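Local structure of aldehyde dehydrogenase (Trypanosoma brucei, 5MYP) at residues E327-G338 with T350-V361; H62-E71 with L308-V317. The protein probably oxidises aldehydes to carboxylic acids with NAD+ as the electron acceptor, as a glycosomal member of the aldehyde dehydrogenase family. All coordinates share one frame; numbering follows the deposited sequence.

Contact 1: E327-G338 with T350-V361. Unlike the reference sequence in segment 350-361: Asn-354 (reference Asp).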
loop_
_atom_site.group_PDB
_atom_site.type_symbol
_atom_site.label_atom_id
_atom_site.label_comp_id
_atom_site.label_asym_id
_atom_site.label_seq_id
_atom_site.Cartn_x
_atom_site.Cartn_y
_atom_site.Cartn_z
ATOM N N GLU A 327 15.229 -24.353 -24.772
ATOM C CA GLU A 327 16.413 -23.525 -25.056
ATOM C C GLU A 327 17.248 -23.199 -23.811
ATOM O O GLU A 327 18.467 -23.048 -23.916
ATOM C CB GLU A 327 16.037 -22.217 -25.779
ATOM C CG GLU A 327 15.617 -22.369 -27.234
ATOM C CD GLU A 327 16.677 -23.032 -28.088
ATOM O OE1 GLU A 327 16.377 -24.099 -28.661
ATOM O OE2 GLU A 327 17.810 -22.503 -28.182
ATOM N N PHE A 328 16.601 -23.090 -22.647
ATOM C CA PHE A 328 17.316 -22.891 -21.373
ATOM C C PHE A 328 18.295 -24.014 -21.019
ATOM O O PHE A 328 19.275 -23.761 -20.321
ATOM C CB PHE A 328 16.347 -22.687 -20.190
ATOM C CG PHE A 328 15.681 -21.325 -20.126
ATOM C CD1 PHE A 328 16.164 -20.205 -20.822
ATOM C CD2 PHE A 328 14.571 -21.156 -19.303
ATOM C CE1 PHE A 328 15.527 -18.976 -20.716
ATOM C CE2 PHE A 328 13.939 -19.926 -19.194
ATOM C CZ PHE A 328 14.420 -18.834 -19.900
ATOM N N MET A 329 18.043 -25.236 -21.496
ATOM C CA MET A 329 18.971 -26.358 -21.282
ATOM C C MET A 329 20.355 -26.142 -21.919
ATOM O O MET A 329 21.322 -26.783 -21.510
ATOM C CB MET A 329 18.374 -27.677 -21.790
ATOM C CG MET A 329 17.157 -28.157 -21.015
ATOM S SD MET A 329 16.570 -29.767 -21.571
ATOM C CE MET A 329 14.972 -29.845 -20.763
ATOM N N LYS A 330 20.444 -25.242 -22.902
ATOM C CA LYS A 330 21.713 -24.904 -23.561
ATOM C C LYS A 330 22.651 -24.074 -22.676
ATOM O O LYS A 330 23.856 -24.037 -22.922
ATOM C CB LYS A 330 21.468 -24.131 -24.865
ATOM C CG LYS A 330 20.524 -24.785 -25.867
ATOM C CD LYS A 330 21.041 -26.116 -26.387
ATOM C CE LYS A 330 20.064 -26.737 -27.376
ATOM N NZ LYS A 330 19.727 -25.831 -28.511
ATOM N N GLY A 331 22.105 -23.402 -21.661
ATOM C CA GLY A 331 22.899 -22.573 -20.756
ATOM C C GLY A 331 23.728 -23.296 -19.704
ATOM O O GLY A 331 24.384 -22.640 -18.894
ATOM N N GLY A 332 23.686 -24.629 -19.688
ATOM C CA GLY A 332 24.587 -25.428 -18.857
ATOM C C GLY A 332 24.638 -26.890 -19.266
ATOM O O GLY A 332 24.062 -27.283 -20.284
ATOM N N LYS A 333 25.339 -27.687 -18.466
ATOM C CA LYS A 333 25.422 -29.132 -18.661
ATOM C C LYS A 333 24.180 -29.789 -18.061
ATOM O O LYS A 333 23.884 -29.578 -16.885
ATOM C CB LYS A 333 26.677 -29.682 -17.971
ATOM C CG LYS A 333 26.953 -31.161 -18.212
ATOM C CD LYS A 333 28.205 -31.612 -17.474
ATOM C CE LYS A 333 28.719 -32.955 -17.978
ATOM N NZ LYS A 333 27.750 -34.064 -17.763
ATOM N N VAL A 334 23.467 -30.585 -18.857
ATOM C CA VAL A 334 22.349 -31.383 -18.340
ATOM C C VAL A 334 22.938 -32.500 -17.478
ATOM O O VAL A 334 23.386 -33.522 -17.995
ATOM C CB VAL A 334 21.464 -31.965 -19.470
ATOM C CG1 VAL A 334 20.400 -32.903 -18.903
ATOM C CG2 VAL A 334 20.809 -30.843 -20.265
ATOM N N ALA A 335 22.969 -32.268 -16.164
ATOM C CA ALA A 335 23.487 -33.243 -15.202
ATOM C C ALA A 335 22.461 -34.334 -14.903
ATOM O O ALA A 335 22.824 -35.502 -14.759
ATOM C CB ALA A 335 23.903 -32.549 -13.913
ATOM N N VAL A 336 21.193 -33.939 -14.777
ATOM C CA VAL A 336 20.086 -34.869 -14.536
ATOM C C VAL A 336 18.916 -34.496 -15.445
ATOM O O VAL A 336 18.566 -33.323 -15.560
ATOM C CB VAL A 336 19.614 -34.829 -13.062
ATOM C CG1 VAL A 336 18.446 -35.789 -12.825
ATOM C CG2 VAL A 336 20.764 -35.161 -12.120
ATOM N N GLY A 337 18.338 -35.496 -16.103
ATOM C CA GLY A 337 17.081 -35.335 -16.827
ATOM C C GLY A 337 17.210 -34.852 -18.262
ATOM O O GLY A 337 17.975 -35.411 -19.042
ATOM N N GLY A 338 16.447 -33.816 -18.608
ATOM C CA GLY A 338 16.418 -33.275 -19.969
ATOM C C GLY A 338 15.443 -33.967 -20.909
ATOM O O GLY A 338 15.409 -33.650 -22.098
ATOM N N THR A 350 14.809 -31.031 -14.742
ATOM C CA THR A 350 16.129 -31.071 -15.344
ATOM C C THR A 350 17.082 -30.210 -14.527
ATOM O O THR A 350 16.818 -29.026 -14.314
ATOM C CB THR A 350 16.061 -30.575 -16.796
ATOM O OG1 THR A 350 15.205 -31.447 -17.551
ATOM C CG2 THR A 350 17.445 -30.524 -17.442
ATOM N N ILE A 351 18.173 -30.821 -14.067
ATOM C CA ILE A 351 19.188 -30.145 -13.259
ATOM C C ILE A 351 20.348 -29.746 -14.164
ATOM O O ILE A 351 20.948 -30.604 -14.824
ATOM C CB ILE A 351 19.720 -31.051 -12.125
ATOM C CG1 ILE A 351 18.558 -31.608 -11.280
ATOM C CG2 ILE A 351 20.716 -30.290 -11.252
ATOM C CD1 ILE A 351 18.980 -32.617 -10.239
ATOM N N LEU A 352 20.652 -28.447 -14.198
ATOM C CA LEU A 352 21.768 -27.923 -14.980
ATOM C C LEU A 352 22.927 -27.575 -14.057
ATOM O O LEU A 352 22.721 -26.958 -13.010
ATOM C CB LEU A 352 21.361 -26.667 -15.755
ATOM C CG LEU A 352 20.247 -26.742 -16.791
ATOM C CD1 LEU A 352 20.106 -25.384 -17.460
ATOM C CD2 LEU A 352 20.509 -27.827 -17.826
ATOM N N THR A 353 24.139 -27.964 -14.456
ATOM C CA THR A 353 25.371 -27.570 -13.771
ATOM C C THR A 353 26.271 -26.818 -14.754
ATOM O O THR A 353 25.950 -26.718 -15.943
ATOM C CB THR A 353 26.120 -28.796 -13.220
ATOM O OG1 THR A 353 26.416 -29.697 -14.292
ATOM C CG2 THR A 353 25.281 -29.513 -12.171
ATOM N N ASN A 354 27.383 -26.282 -14.250
ATOM C CA ASN A 354 28.353 -25.539 -15.068
ATOM C C ASN A 354 27.658 -24.430 -15.856
ATOM O O ASN A 354 27.804 -24.319 -17.073
ATOM C CB ASN A 354 29.117 -26.489 -16.006
ATOM C CG ASN A 354 29.807 -27.622 -15.266
ATOM O OD1 ASN A 354 29.981 -27.576 -14.049
ATOM N ND2 ASN A 354 30.208 -28.647 -16.003
ATOM N N ILE A 355 26.889 -23.619 -15.136
ATOM C CA ILE A 355 26.051 -22.589 -15.742
ATOM C C ILE A 355 26.883 -21.378 -16.148
ATOM O O ILE A 355 27.841 -21.018 -15.467
ATOM C CB ILE A 355 24.884 -22.176 -14.790
ATOM C CG1 ILE A 355 23.642 -23.016 -15.084
ATOM C CG2 ILE A 355 24.474 -20.717 -14.930
ATOM C CD1 ILE A 355 23.793 -24.469 -14.726
ATOM N N ASP A 356 26.499 -20.776 -17.270
ATOM C CA ASP A 356 26.911 -19.426 -17.626
ATOM C C ASP A 356 25.907 -18.468 -16.958
ATOM O O ASP A 356 24.748 -18.416 -17.384
ATOM C CB ASP A 356 26.892 -19.265 -19.152
ATOM C CG ASP A 356 27.224 -17.853 -19.609
ATOM O OD1 ASP A 356 27.840 -17.080 -18.841
ATOM O OD2 ASP A 356 26.864 -17.522 -20.759
ATOM N N PRO A 357 26.334 -17.711 -15.915
ATOM C CA PRO A 357 25.386 -16.816 -15.216
ATOM C C PRO A 357 24.727 -15.731 -16.084
ATOM O O PRO A 357 23.639 -15.258 -15.739
ATOM C CB PRO A 357 26.248 -16.163 -14.120
ATOM C CG PRO A 357 27.422 -17.061 -13.957
ATOM C CD PRO A 357 27.684 -17.618 -15.322
ATOM N N THR A 358 25.382 -15.346 -17.183
ATOM C CA THR A 358 24.836 -14.365 -18.130
ATOM C C THR A 358 23.806 -14.945 -19.109
ATOM O O THR A 358 23.111 -14.177 -19.776
ATOM C CB THR A 358 25.957 -13.702 -18.960
ATOM O OG1 THR A 358 26.608 -14.690 -19.766
ATOM C CG2 THR A 358 26.985 -13.029 -18.049
ATOM N N HIS A 359 23.719 -16.277 -19.213
ATOM C CA HIS A 359 22.721 -16.936 -20.073
ATOM C C HIS A 359 21.309 -16.612 -19.571
ATOM O O HIS A 359 21.108 -16.507 -18.356
ATOM C CB HIS A 359 22.935 -18.459 -20.102
ATOM C CG HIS A 359 22.058 -19.183 -21.085
ATOM N ND1 HIS A 359 20.751 -19.517 -20.806
ATOM C CD2 HIS A 359 22.298 -19.645 -22.335
ATOM C CE1 HIS A 359 20.217 -20.134 -21.844
ATOM N NE2 HIS A 359 21.138 -20.231 -22.784
ATOM N N PRO A 360 20.332 -16.449 -20.497
ATOM C CA PRO A 360 18.925 -16.227 -20.132
ATOM C C PRO A 360 18.328 -17.104 -19.005
ATOM O O PRO A 360 17.471 -16.622 -18.264
ATOM C CB PRO A 360 18.195 -16.485 -21.448
ATOM C CG PRO A 360 19.151 -15.997 -22.484
ATOM C CD PRO A 360 20.541 -16.239 -21.951
ATOM N N VAL A 361 18.778 -18.352 -18.870
ATOM C CA VAL A 361 18.315 -19.266 -17.809
ATOM C C VAL A 361 18.625 -18.749 -16.392
ATOM O O VAL A 361 17.895 -19.067 -15.450
ATOM C CB VAL A 361 18.879 -20.707 -17.988
ATOM C CG1 VAL A 361 20.369 -20.779 -17.658
ATOM C CG2 VAL A 361 18.097 -21.712 -17.145
#
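Lys-333 and Thr-353 face each other as a hydrogen-bonded pair of antiparallel strands 333-336 and 350-353, at the border of a mixed sheet, and a classic beta bulge interrupts the pairing where Ala-335 and Val-336 both stand opposite Ile-351. Backbone bonds carry it: Lys-333 N to Thr-353 O is 2.8 Å, and Ile-351 O takes Ala-335 N at 2.9 Å plus a weak bond from Val-336 N. Past the strands, Asp-356 N donates nearly straight to Gly-331 O (3.3 Å, 167° at the hydrogen). Apolar contacts use both sheet faces. On one, Ile-351 CD1 lies alongside Val-336 CG2 at 3.6 Å, next to helix 272-287; on the other, Leu-352 turns CD2 to Val-334 CG2, while its CD1 rests against Phe-328 O. Two CH-pi contacts follow: Val-361 CA sits over a face of Phe-328, and His-359, its CG anti to the backbone N (chi1 -173°), lays its ring against Gly-331 CA, which stands over the ring centre, 3.4 Å from the centroid. Val-361 N donates to ND1 of the same ring. At the far end, Thr-350 OG1 receives Gly-338 N at 2.9 Å.

Contact 2: H62-E71 with L308-V317; sequences HRDRRRHRDE and LEESDYPRIV
Arg-66 carries CG anti to its backbone N (chi1 -156°) and bends at chi3, which drives its guanidinium into the 308-317 turn; Arg-315, with CG between N and the carbonyl carbon (chi1 83°), folds back over Arg-66 CB. Arg-66 grips Tyr-313 O side-on, through NE at 2.8 Å and NH2 at 3.1 Å, with Tyr-313 O in the guanidinium plane. Arg-315 CB covers one face of that group and Leu-308 O lies over the opposite one. Glu-309 OE1 joins the two arginines in a salt-bridge network: Arg-66 NH1 (3.2 Å) comes from above the carboxylate plane and Arg-315 NH2 (3.0 Å) from the opposite face, on the syn side, so the shared carboxylate probably offsets their like charges. In one of its two modelled conformers, Arg-65 clasps Arg-315 O end-on with NH1 (2.9 Å) and NH2, while Arg-315 N returns a nearly straight bond to Arg-65 O at 3.0 Å. Arg-315 NH1 adds weak bonds to the carbonyls of Arg-63 and Asp-64. One water links His-68 N, Glu-71 OE1 and Asp-312 O; Tyr-477 of the second subunit stacks on His-68 and bonds Glu-71. The contact thus fits the 308-317 turn, leaving helix 304-309, into the bend between helices 54-65 and 69-95, with Arg-66 reaching on to Thr-344 O, just before strand 346-353, and to Thr-346 at its start.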
loop_
_atom_site.group_PDB
_atom_site.type_symbol
_atom_site.label_atom_id
_atom_site.label_comp_id
_atom_site.label_asym_id
_atom_site.label_seq_id
_atom_site.Cartn_x
_atom_site.Cartn_y
_atom_site.Cartn_z
ATOM N N HIS A 62 -7.534 -30.318 -14.006
ATOM C CA HIS A 62 -6.821 -31.380 -14.718
ATOM C C HIS A 62 -6.827 -31.165 -16.239
ATOM O O HIS A 62 -5.813 -31.391 -16.899
ATOM C CB HIS A 62 -7.407 -32.755 -14.399
ATOM C CG HIS A 62 -6.745 -33.863 -15.146
ATOM N ND1 HIS A 62 -5.600 -34.478 -14.688
ATOM C CD2 HIS A 62 -7.028 -34.429 -16.342
ATOM C CE1 HIS A 62 -5.221 -35.391 -15.559
ATOM N NE2 HIS A 62 -6.068 -35.383 -16.572
ATOM N N ARG A 63 -7.965 -30.753 -16.791
ATOM C CA ARG A 63 -8.058 -30.465 -18.221
ATOM C C ARG A 63 -7.121 -29.316 -18.626
ATOM O O ARG A 63 -6.427 -29.408 -19.638
ATOM C CB ARG A 63 -9.502 -30.138 -18.610
ATOM C CG ARG A 63 -9.770 -30.119 -20.104
ATOM C CD ARG A 63 -11.261 -29.959 -20.363
ATOM N NE ARG A 63 -11.570 -29.797 -21.782
ATOM C CZ ARG A 63 -12.791 -29.574 -22.273
ATOM N NH1 ARG A 63 -12.957 -29.440 -23.588
ATOM N NH2 ARG A 63 -13.848 -29.482 -21.465
ATOM N N ASP A 64 -7.093 -28.257 -17.818
ATOM C CA ASP A 64 -6.232 -27.095 -18.077
ATOM C C ASP A 64 -4.738 -27.351 -17.853
ATOM O O ASP A 64 -3.923 -26.991 -18.701
ATOM C CB ASP A 64 -6.650 -25.898 -17.203
ATOM C CG ASP A 64 -8.003 -25.313 -17.590
ATOM O OD1 ASP A 64 -8.396 -25.378 -18.774
ATOM O OD2 ASP A 64 -8.675 -24.762 -16.697
ATOM N N ARG A 65 -4.399 -27.965 -16.718
ATOM C CA ARG A 65 -3.004 -28.087 -16.256
ATOM C C ARG A 65 -2.395 -29.493 -16.350
ATOM O O ARG A 65 -1.178 -29.636 -16.219
ATOM C CB ARG A 65 -2.910 -27.621 -14.801
ATOM C CG ARG A 65 -3.345 -26.179 -14.566
ATOM C CD ARG A 65 -2.220 -25.186 -14.825
ATOM N NE ARG A 65 -1.710 -25.265 -16.189
ATOM C CZ ARG A 65 -0.614 -25.931 -16.533
ATOM N NH1 ARG A 65 -0.235 -25.963 -17.792
ATOM N NH2 ARG A 65 0.101 -26.571 -15.622
ATOM N N ARG A 66 -3.226 -30.510 -16.593
ATOM C CA ARG A 66 -2.837 -31.931 -16.406
ATOM C C ARG A 66 -2.293 -32.206 -14.992
ATOM O O ARG A 66 -1.418 -33.060 -14.792
ATOM C CB ARG A 66 -1.863 -32.414 -17.488
ATOM C CG ARG A 66 -1.894 -33.929 -17.698
ATOM C CD ARG A 66 -1.052 -34.349 -18.884
ATOM N NE ARG A 66 0.363 -34.039 -18.672
ATOM C CZ ARG A 66 1.260 -33.784 -19.626
ATOM N NH1 ARG A 66 0.927 -33.782 -20.915
ATOM N NH2 ARG A 66 2.515 -33.517 -19.277
ATOM N N ARG A 67 -2.829 -31.470 -14.019
ATOM C CA ARG A 67 -2.438 -31.593 -12.629
ATOM C C ARG A 67 -3.312 -32.673 -11.995
ATOM O O ARG A 67 -4.528 -32.701 -12.217
ATOM C CB ARG A 67 -2.613 -30.236 -11.941
ATOM C CG ARG A 67 -2.160 -30.189 -10.495
ATOM C CD ARG A 67 -1.353 -28.932 -10.178
ATOM N NE ARG A 67 -1.887 -27.681 -10.720
ATOM C CZ ARG A 67 -2.949 -27.041 -10.244
ATOM N NH1 ARG A 67 -3.637 -27.549 -9.235
ATOM N NH2 ARG A 67 -3.334 -25.898 -10.794
ATOM N N HIS A 68 -2.689 -33.571 -11.231
ATOM C CA HIS A 68 -3.403 -34.681 -10.579
ATOM C C HIS A 68 -4.354 -34.146 -9.503
ATOM O O HIS A 68 -4.048 -33.146 -8.846
ATOM C CB HIS A 68 -2.403 -35.664 -9.955
ATOM C CG HIS A 68 -2.996 -36.987 -9.578
ATOM N ND1 HIS A 68 -3.682 -37.192 -8.399
ATOM C CD2 HIS A 68 -2.979 -38.183 -10.213
ATOM C CE1 HIS A 68 -4.079 -38.450 -8.334
ATOM N NE2 HIS A 68 -3.663 -39.074 -9.420
ATOM N N ARG A 69 -5.501 -34.811 -9.352
ATOM C CA ARG A 69 -6.539 -34.432 -8.379
ATOM C C ARG A 69 -5.990 -34.156 -6.977
ATOM O O ARG A 69 -6.333 -33.154 -6.352
ATOM C CB ARG A 69 -7.603 -35.531 -8.297
ATOM C CG ARG A 69 -8.512 -35.435 -7.084
ATOM C CD ARG A 69 -9.497 -36.582 -7.050
ATOM N NE ARG A 69 -10.158 -36.661 -5.750
ATOM C CZ ARG A 69 -11.288 -36.037 -5.417
ATOM N NH1 ARG A 69 -11.939 -35.266 -6.286
ATOM N NH2 ARG A 69 -11.782 -36.196 -4.191
ATOM N N ASP A 70 -5.164 -35.077 -6.490
ATOM C CA ASP A 70 -4.545 -34.963 -5.165
ATOM C C ASP A 70 -3.625 -33.746 -5.042
ATOM O O ASP A 70 -3.580 -33.115 -3.986
ATOM C CB ASP A 70 -3.761 -36.240 -4.821
ATOM C CG ASP A 70 -4.660 -37.469 -4.672
ATOM O OD1 ASP A 70 -5.903 -37.335 -4.682
ATOM O OD2 ASP A 70 -4.107 -38.579 -4.554
ATOM N N GLU A 71 -2.900 -33.420 -6.114
ATOM C CA GLU A 71 -2.069 -32.209 -6.141
ATOM C C GLU A 71 -2.949 -30.958 -6.043
ATOM O O GLU A 71 -2.643 -30.037 -5.287
ATOM C CB GLU A 71 -1.204 -32.154 -7.405
ATOM C CG GLU A 71 -0.041 -31.174 -7.308
ATOM C CD GLU A 71 0.928 -31.274 -8.477
ATOM O OE1 GLU A 71 1.371 -32.397 -8.798
ATOM O OE2 GLU A 71 1.257 -30.230 -9.075
ATOM N N LEU A 308 1.382 -40.202 -21.970
ATOM C CA LEU A 308 1.852 -38.978 -21.315
ATOM C C LEU A 308 0.701 -38.055 -20.913
ATOM O O LEU A 308 0.769 -37.414 -19.864
ATOM C CB LEU A 308 2.858 -38.233 -22.196
ATOM C CG LEU A 308 4.199 -38.947 -22.416
ATOM C CD1 LEU A 308 5.025 -38.205 -23.455
ATOM C CD2 LEU A 308 4.973 -39.081 -21.112
ATOM N N GLU A 309 -0.352 -38.000 -21.727
ATOM C CA GLU A 309 -1.550 -37.213 -21.383
ATOM C C GLU A 309 -2.358 -37.833 -20.239
ATOM O O GLU A 309 -3.082 -37.114 -19.544
ATOM C CB GLU A 309 -2.437 -36.960 -22.614
ATOM C CG GLU A 309 -1.783 -36.081 -23.691
ATOM C CD GLU A 309 -1.720 -34.592 -23.363
ATOM O OE1 GLU A 309 -1.944 -34.195 -22.204
ATOM O OE2 GLU A 309 -1.440 -33.800 -24.286
ATOM N N GLU A 310 -2.219 -39.151 -20.037
ATOM C CA GLU A 310 -2.801 -39.853 -18.877
ATOM C C GLU A 310 -1.899 -39.874 -17.628
ATOM O O GLU A 310 -2.296 -40.419 -16.596
ATOM C CB GLU A 310 -3.165 -41.298 -19.261
ATOM C CG GLU A 310 -4.329 -41.412 -20.237
ATOM C CD GLU A 310 -4.545 -42.832 -20.754
ATOM O OE1 GLU A 310 -3.873 -43.778 -20.277
ATOM O OE2 GLU A 310 -5.396 -43.006 -21.649
ATOM N N SER A 311 -0.715 -39.259 -17.700
ATOM C CA SER A 311 0.254 -39.297 -16.599
ATOM C C SER A 311 -0.138 -38.377 -15.438
ATOM O O SER A 311 -1.063 -37.563 -15.545
ATOM C CB SER A 311 1.650 -38.920 -17.105
ATOM O OG SER A 311 1.767 -37.527 -17.342
ATOM N N ASP A 312 0.598 -38.515 -14.337
ATOM C CA ASP A 312 0.401 -37.698 -13.135
ATOM C C ASP A 312 1.246 -36.416 -13.128
ATOM O O ASP A 312 1.278 -35.707 -12.115
ATOM C CB ASP A 312 0.749 -38.519 -11.887
ATOM C CG ASP A 312 -0.101 -39.774 -11.742
ATOM O OD1 ASP A 312 -1.100 -39.934 -12.473
ATOM O OD2 ASP A 312 0.239 -40.609 -10.879
ATOM N N TYR A 313 1.922 -36.119 -14.243
ATOM C CA TYR A 313 2.870 -35.012 -14.320
ATOM C C TYR A 313 2.286 -33.859 -15.150
ATOM O O TYR A 313 1.867 -34.080 -16.289
ATOM C CB TYR A 313 4.183 -35.493 -14.927
ATOM C CG TYR A 313 5.258 -34.434 -14.918
ATOM C CD1 TYR A 313 5.865 -34.039 -13.731
ATOM C CD2 TYR A 313 5.656 -33.816 -16.095
ATOM C CE1 TYR A 313 6.860 -33.071 -13.721
ATOM C CE2 TYR A 313 6.642 -32.847 -16.099
ATOM C CZ TYR A 313 7.240 -32.472 -14.909
ATOM O OH TYR A 313 8.216 -31.507 -14.908
ATOM N N PRO A 314 2.260 -32.627 -14.590
ATOM C CA PRO A 314 1.610 -31.513 -15.297
ATOM C C PRO A 314 2.281 -31.064 -16.592
ATOM O O PRO A 314 3.451 -31.355 -16.839
ATOM C CB PRO A 314 1.629 -30.377 -14.266
ATOM C CG PRO A 314 1.741 -31.068 -12.958
ATOM C CD PRO A 314 2.628 -32.238 -13.219
ATOM N N ARG A 315 1.505 -30.342 -17.388
ATOM C CA ARG A 315 1.887 -29.901 -18.714
ATOM C C ARG A 315 2.439 -28.472 -18.648
ATOM O O ARG A 315 2.047 -27.689 -17.773
ATOM C CB ARG A 315 0.651 -29.992 -19.633
ATOM C CG ARG A 315 -0.347 -28.839 -19.607
ATOM C CD ARG A 315 -1.097 -28.748 -20.927
ATOM N NE ARG A 315 -1.690 -30.030 -21.302
ATOM C CZ ARG A 315 -2.837 -30.529 -20.826
ATOM N NH1 ARG A 315 -3.544 -29.901 -19.883
ATOM N NH2 ARG A 315 -3.258 -31.715 -21.251
ATOM N N ILE A 316 3.328 -28.142 -19.580
ATOM C CA ILE A 316 3.746 -26.757 -19.799
ATOM C C ILE A 316 2.559 -26.032 -20.447
ATOM O O ILE A 316 1.817 -26.623 -21.225
ATOM C CB ILE A 316 5.021 -26.651 -20.679
ATOM C CG1 ILE A 316 6.182 -27.474 -20.082
ATOM C CG2 ILE A 316 5.439 -25.195 -20.867
ATOM C CD1 ILE A 316 6.503 -27.178 -18.633
ATOM N N VAL A 317 2.375 -24.762 -20.095
ATOM C CA VAL A 317 1.175 -23.995 -20.487
ATOM C C VAL A 317 0.902 -23.967 -21.998
ATOM O O VAL A 317 -0.245 -24.118 -22.416
ATOM C CB VAL A 317 1.211 -22.555 -19.904
ATOM C CG1 VAL A 317 2.323 -21.713 -20.519
ATOM C CG2 VAL A 317 -0.139 -21.863 -20.052
HETATM O O HOH W 1 -5.385 -32.600 -19.246
HETATM O O HOH W 2 -2.269 -35.560 -13.973
HETATM O O HOH W 3 0.061 -33.500 -10.932
#

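Overall arrangement
Both segments of contact 2 precede those of contact 1 in the chain, and consecutive helices 304-309 and 319-328 lead into segment 308-317 of contact 2 and 327-338 of contact 1. Their centres lie about 25 Å apart and their nearest atoms about 7 Å, without touching. Strand 346-353 relates them: its C-terminal part pairs within contact 1, while its beginning and the residues just before it receive Arg-66, Tyr-313 and Ile-316 of contact 2. Contact 1 belongs to the border of the mixed sheet that also includes strands 264-268 and 370-376, away from the predicted active site. Contact 2 ties this part of the chain to the N-terminal helices and borders the second subunit; the side chain of Arg-65, in the conformer given, is about 12 Å from that of Cys-259, the predicted active-site cysteine.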